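Local coordinates for protein putative Endoribonuclease L-PSP (Entamoeba histolytica, PDB 3M1X) that is of unproven function but belongs to the RutC (YjgF/YER057c/UK114) family and may act as a deaminase, at residues T69-S74 with F108-G113; Q76-L81 with G113-A118. All coordinates share one frame; numbering follows the deposited sequence. Where two conformers were deposited one is given.

Two neighbouring parts of one helix pair show how parallel helices pack side by side on a sheet. From the N terminus, the chain enters helix 70-87, leaves it for strand 95-102, and returns to the same layer as helix 108-119. Interaction 1 closes this loop near the N-terminal ends of both helices, 69-74 against 108-113. Interaction 2 closes it again further along, 76-81 against 113-118. Because the segments alternate in sequence, the two closures cross instead of nesting. They share Gly-113, and Ile-114 joins them: its CD1 lies 3.6 Å from Glu-71 CA. Together they tie both helices into one layer over the curved sheet.

Interaction 1: T69-S74 with F108-G113; sequences TIEEQS and FGVFNG
The helical parts of 69-74 and 108-113 run in nearly the same direction, at 35° with axes 9.5 Å apart, and Glu-71 and Ser-74 lie level with Val-110 and Phe-111. No hydrogen bond joins them; the contact rests on a few side chains. Val-110 carries the outer part of the contact. Its CG1, set anti to the backbone N (chi1 168°), reaches between two neighbouring side chains: it meets Ile-70 CG2 at 4.1 Å and lies 3.7 Å from Glu-71 CG. The Glu-71 chain bends at chi2 (81°), which folds the carboxylate back over the same methyl, OE2 standing 3.6 Å from Val-110 CG1. Both the aliphatic part and one carboxylate oxygen of this partly exposed glutamate thus lie against the methyl.

Deeper in, Ser-74 OG comes to the edge of the Phe-111 ring, in its plane, 3.5 Å from CD1. A buried hydroxyl beside an aromatic edge needs a polar partner, and OG finds one in its own helix, donating to Ile-70 O at 2.8 Å. That carbonyl also accepts the helical bond from Ser-74 N, the two donors arriving from opposite faces of its plane. Beyond Ser-74, Phe-111 rests on Cys-100 and Leu-102 of strand 95-102 and on Val-140 and Val-142 of strand 140-146.

The start of the first helix is fixed by a capping box: Glu-72 N donates to Thr-69 OG1 at 3.1 Å, and Thr-69 N returns a bond to Glu-72 OE2 at 3.2 Å. With the first helix capped at its N terminus and Phe-111 of the second seated on the strands, the two form the parallel helix pair of the YjgF/YER057c/UK114 fold, in which two helices pack side by side against one face of a mixed sheet.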
loop_
_atom_site.group_PDB
_atom_site.type_symbol
_atom_site.label_atom_id
_atom_site.label_comp_id
_atom_site.label_asym_id
_atom_site.label_seq_id
_atom_site.Cartn_x
_atom_site.Cartn_y
_atom_site.Cartn_z
ATOM N N THR A 69 5.006 17.766 17.059
ATOM C CA THR A 69 5.042 16.534 17.724
ATOM C C THR A 69 4.225 15.468 17.005
ATOM O O THR A 69 3.281 15.718 16.244
ATOM C CB THR A 69 4.521 16.665 19.169
ATOM O OG1 THR A 69 3.126 16.886 19.161
ATOM C CG2 THR A 69 5.315 17.683 19.986
ATOM N N ILE A 70 4.554 14.228 17.361
ATOM C CA ILE A 70 3.801 13.084 16.843
ATOM C C ILE A 70 2.347 13.151 17.247
ATOM O O ILE A 70 1.443 12.799 16.485
ATOM C CB ILE A 70 4.453 11.691 17.277
ATOM C CG1 ILE A 70 3.661 10.556 16.622
ATOM C CG2 ILE A 70 4.608 11.492 18.749
ATOM C CD1 ILE A 70 3.732 10.457 15.087
ATOM N N GLU A 71 2.081 13.609 18.471
ATOM C CA GLU A 71 0.709 13.648 18.959
ATOM C C GLU A 71 -0.092 14.640 18.096
ATOM O O GLU A 71 -1.217 14.380 17.652
ATOM C CB GLU A 71 0.654 14.033 20.386
ATOM C CG GLU A 71 1.153 13.071 21.410
ATOM C CD GLU A 71 2.704 13.074 21.594
ATOM O OE1 GLU A 71 3.403 13.870 20.972
ATOM O OE2 GLU A 71 3.128 12.294 22.484
ATOM N N GLU A 72 0.466 15.848 17.904
ATOM C CA GLU A 72 -0.187 16.877 17.148
ATOM C C GLU A 72 -0.423 16.506 15.697
ATOM O O GLU A 72 -1.546 16.690 15.169
ATOM C CB GLU A 72 0.620 18.171 17.235
ATOM C CG GLU A 72 0.549 18.858 18.606
ATOM C CD GLU A 72 1.725 19.746 18.866
ATOM O OE1 GLU A 72 1.533 20.480 19.787
ATOM O OE2 GLU A 72 2.823 19.694 18.332
ATOM N N GLN A 73 0.586 15.945 15.068
ATOM C CA GLN A 73 0.417 15.551 13.705
ATOM C C GLN A 73 -0.501 14.359 13.553
ATOM O O GLN A 73 -1.260 14.319 12.579
ATOM C CB GLN A 73 1.753 15.265 13.013
ATOM C CG GLN A 73 2.597 16.516 12.844
ATOM C CD GLN A 73 3.873 16.323 12.057
ATOM O OE1 GLN A 73 4.011 15.346 11.316
ATOM N NE2 GLN A 73 4.818 17.252 12.246
ATOM N N SER A 74 -0.436 13.383 14.436
ATOM C CA SER A 74 -1.323 12.225 14.350
ATOM C C SER A 74 -2.761 12.596 14.469
ATOM O O SER A 74 -3.646 12.121 13.716
ATOM C CB SER A 74 -0.951 11.157 15.355
ATOM O OG SER A 74 0.328 10.641 15.166
ATOM N N PHE A 108 5.151 4.369 17.327
ATOM C CA PHE A 108 4.024 3.459 17.075
ATOM C C PHE A 108 2.995 3.496 18.201
ATOM O O PHE A 108 1.786 3.561 17.937
ATOM C CB PHE A 108 4.585 2.042 16.816
ATOM C CG PHE A 108 3.554 0.955 16.522
ATOM C CD1 PHE A 108 2.842 0.951 15.334
ATOM C CD2 PHE A 108 3.269 -0.036 17.443
ATOM C CE1 PHE A 108 1.909 -0.080 15.038
ATOM C CE2 PHE A 108 2.361 -1.043 17.169
ATOM C CZ PHE A 108 1.720 -1.073 15.941
ATOM N N GLY A 109 3.395 3.393 19.448
ATOM C CA GLY A 109 2.430 3.312 20.536
ATOM C C GLY A 109 1.582 4.544 20.646
ATOM O O GLY A 109 0.354 4.425 20.783
ATOM N N VAL A 110 2.175 5.720 20.625
ATOM C CA VAL A 110 1.460 6.968 20.728
ATOM C C VAL A 110 0.512 7.094 19.538
ATOM O O VAL A 110 -0.636 7.486 19.658
ATOM C CB VAL A 110 2.376 8.130 20.974
ATOM C CG1 VAL A 110 1.643 9.435 20.796
ATOM C CG2 VAL A 110 2.891 8.039 22.459
ATOM N N PHE A 111 1.066 6.841 18.350
ATOM C CA PHE A 111 0.235 6.914 17.174
ATOM C C PHE A 111 -0.958 6.031 17.240
ATOM O O PHE A 111 -2.107 6.392 16.976
ATOM C CB PHE A 111 1.042 6.595 15.900
ATOM C CG PHE A 111 0.167 6.340 14.716
ATOM C CD1 PHE A 111 -0.432 7.383 14.100
ATOM C CD2 PHE A 111 -0.205 5.053 14.338
ATOM C CE1 PHE A 111 -1.377 7.198 13.056
ATOM C CE2 PHE A 111 -1.106 4.860 13.305
ATOM C CZ PHE A 111 -1.673 5.911 12.711
ATOM N N ASN A 112 -0.728 4.794 17.703
ATOM C CA ASN A 112 -1.762 3.849 17.702
ATOM C C ASN A 112 -2.916 4.301 18.652
ATOM O O ASN A 112 -4.090 4.091 18.356
ATOM C CB ASN A 112 -1.181 2.484 18.022
ATOM C CG ASN A 112 -2.276 1.467 18.207
ATOM O OD1 ASN A 112 -2.811 0.958 17.218
ATOM N ND2 ASN A 112 -2.669 1.183 19.436
ATOM N N GLY A 113 -2.581 4.885 19.816
ATOM C CA GLY A 113 -3.607 5.380 20.653
ATOM C C GLY A 113 -4.505 6.443 20.050
ATOM O O GLY A 113 -5.709 6.491 20.230
#

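Interaction 2: Q76-L81 with G113-A118; sequences QVMTNL and GIYAEA
Met-78 meets Ile-114, Tyr-115 and Ala-118 between 76-81 and 113-118, whose axes run at 29° to each other and 9.8 Å apart, and this one side chain carries the whole contact from its side. The apolar contacts come first. Met-78 CB abuts the methyl of Ala-118 at 3.6 Å, CB to CB, at the point where the two backbones are nearest each other. Further out, Met-78 CG stays near that methyl and also approaches Ile-114 CG2 at 4.4 Å, a looser touch.

The sulfur-aromatic contact follows from the bent shape of the methionine. Bends at chi2 (-46°) and chi3 (-63°) turn the chain back on itself and bring its methyl CE to 3.7 Å from Tyr-115 CD1 and 4.0 Å from Ala-118 CB. SD comes 4.0 Å from Tyr-115 CD1 and 5.2 Å from the ring centroid, a Met-aromatic contact of oblique approach. The tyrosine leaves its helix with CG anti to the backbone N, and its hydroxyl is bonded to Thr-98 OG1, a tether that would limit the swing of the ring beside the methionine.

No hydrogen bond crosses between the two segments; within the first, Gln-76 NE2 donates to Asn-80 OD1 at 2.9 Å, one helical turn on. The acceptor lies in the glutamine amide plane, whereas the donor stands above the plane of the Asn-80 carbonyl. ND2 of the same asparagine bonds to Leu-58 O.

Among its neighbours, helix 70-87 sends Val-77 onto strands 51-59 and 140-146, while Tyr-115 of helix 108-119 reaches strand 95-102 through Thr-98, forms a cation-pi contact with Arg-126 of strand 125-130 and packs on Ala-39 of the second subunit; Met-78 fills the seam between the two helices.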
loop_
_atom_site.group_PDB
_atom_site.type_symbol
_atom_site.label_atom_id
_atom_site.label_comp_id
_atom_site.label_asym_id
_atom_site.label_seq_id
_atom_site.Cartn_x
_atom_site.Cartn_y
_atom_site.Cartn_z
ATOM N N GLN A 76 -4.096 15.474 13.730
ATOM C CA GLN A 76 -4.431 16.197 12.527
ATOM C C GLN A 76 -4.643 15.260 11.343
ATOM O O GLN A 76 -5.547 15.448 10.535
ATOM C CB GLN A 76 -3.432 17.272 12.178
ATOM C CG GLN A 76 -3.896 18.211 11.037
ATOM C CD GLN A 76 -5.134 19.016 11.457
ATOM O OE1 GLN A 76 -5.042 19.711 12.460
ATOM N NE2 GLN A 76 -6.209 18.989 10.729
ATOM N N VAL A 77 -3.785 14.254 11.210
ATOM C CA VAL A 77 -3.929 13.285 10.149
ATOM C C VAL A 77 -5.291 12.594 10.232
ATOM O O VAL A 77 -6.000 12.449 9.237
ATOM C CB VAL A 77 -2.807 12.246 10.175
ATOM C CG1 VAL A 77 -3.153 10.945 9.361
ATOM C CG2 VAL A 77 -1.462 12.845 9.663
ATOM N N MET A 78 -5.676 12.160 11.450
ATOM C CA MET A 78 -6.956 11.441 11.537
ATOM C C MET A 78 -8.140 12.333 11.311
ATOM O O MET A 78 -9.128 11.921 10.708
ATOM C CB MET A 78 -7.048 10.747 12.930
ATOM C CG MET A 78 -5.981 9.804 13.279
ATOM S SD MET A 78 -5.517 8.599 11.977
ATOM C CE MET A 78 -7.061 7.696 11.826
ATOM N N THR A 79 -8.049 13.588 11.731
ATOM C CA THR A 79 -9.070 14.577 11.438
ATOM C C THR A 79 -9.175 14.832 9.933
ATOM O O THR A 79 -10.250 14.903 9.377
ATOM C CB THR A 79 -8.734 15.890 12.195
ATOM O OG1 THR A 79 -8.869 15.590 13.574
ATOM C CG2 THR A 79 -9.690 16.995 11.827
ATOM N N ASN A 80 -8.029 14.970 9.269
ATOM C CA ASN A 80 -8.013 15.164 7.851
ATOM C C ASN A 80 -8.672 14.032 7.083
ATOM O O ASN A 80 -9.407 14.235 6.137
ATOM C CB ASN A 80 -6.575 15.377 7.358
ATOM C CG ASN A 80 -5.923 16.694 7.718
ATOM O OD1 ASN A 80 -6.635 17.629 8.160
ATOM N ND2 ASN A 80 -4.614 16.796 7.563
ATOM N N LEU A 81 -8.335 12.773 7.476
ATOM C CA LEU A 81 -8.980 11.642 6.864
ATOM C C LEU A 81 -10.469 11.676 6.989
ATOM O O LEU A 81 -11.209 11.406 6.044
ATOM C CB LEU A 81 -8.451 10.317 7.408
ATOM C CG LEU A 81 -7.085 9.920 6.895
ATOM C CD1 LEU A 81 -6.576 8.793 7.690
ATOM C CD2 LEU A 81 -7.068 9.616 5.375
ATOM N N GLY A 113 -2.581 4.885 19.816
ATOM C CA GLY A 113 -3.607 5.380 20.653
ATOM C C GLY A 113 -4.505 6.443 20.050
ATOM O O GLY A 113 -5.709 6.491 20.230
ATOM N N ILE A 114 -3.860 7.334 19.317
ATOM C CA ILE A 114 -4.577 8.432 18.676
ATOM C C ILE A 114 -5.485 7.904 17.505
ATOM O O ILE A 114 -6.627 8.281 17.332
ATOM C CB ILE A 114 -3.618 9.520 18.203
ATOM C CG1 ILE A 114 -3.022 10.225 19.470
ATOM C CG2 ILE A 114 -4.267 10.531 17.254
ATOM C CD1 ILE A 114 -1.751 11.056 19.171
ATOM N N TYR A 115 -4.930 6.955 16.747
ATOM C CA TYR A 115 -5.655 6.248 15.705
ATOM C C TYR A 115 -6.859 5.553 16.254
ATOM O O TYR A 115 -8.013 5.667 15.716
ATOM C CB TYR A 115 -4.660 5.278 15.074
ATOM C CG TYR A 115 -5.222 4.368 14.002
ATOM C CD1 TYR A 115 -5.129 4.677 12.678
ATOM C CD2 TYR A 115 -5.794 3.177 14.358
ATOM C CE1 TYR A 115 -5.601 3.812 11.704
ATOM C CE2 TYR A 115 -6.321 2.329 13.391
ATOM C CZ TYR A 115 -6.168 2.632 12.058
ATOM O OH TYR A 115 -6.632 1.832 11.047
ATOM N N ALA A 116 -6.697 4.825 17.362
ATOM C CA ALA A 116 -7.756 4.101 17.956
ATOM C C ALA A 116 -8.880 5.017 18.449
ATOM O O ALA A 116 -10.056 4.737 18.277
ATOM C CB ALA A 116 -7.238 3.178 19.102
ATOM N N GLU A 117 -8.524 6.155 19.062
ATOM C CA GLU A 117 -9.492 7.169 19.524
ATOM C C GLU A 117 -10.283 7.606 18.366
ATOM O O GLU A 117 -11.484 7.778 18.438
ATOM C CB GLU A 117 -8.870 8.428 20.155
ATOM C CG GLU A 117 -9.878 9.482 20.791
ATOM C CD GLU A 117 -10.341 10.615 19.831
ATOM O OE1 GLU A 117 -9.907 10.750 18.697
ATOM O OE2 GLU A 117 -11.261 11.382 20.133
ATOM N N ALA A 118 -9.603 7.889 17.231
ATOM C CA ALA A 118 -10.250 8.423 16.055
ATOM C C ALA A 118 -11.310 7.474 15.481
ATOM O O ALA A 118 -12.362 7.869 15.045
ATOM C CB ALA A 118 -9.272 8.828 14.998
#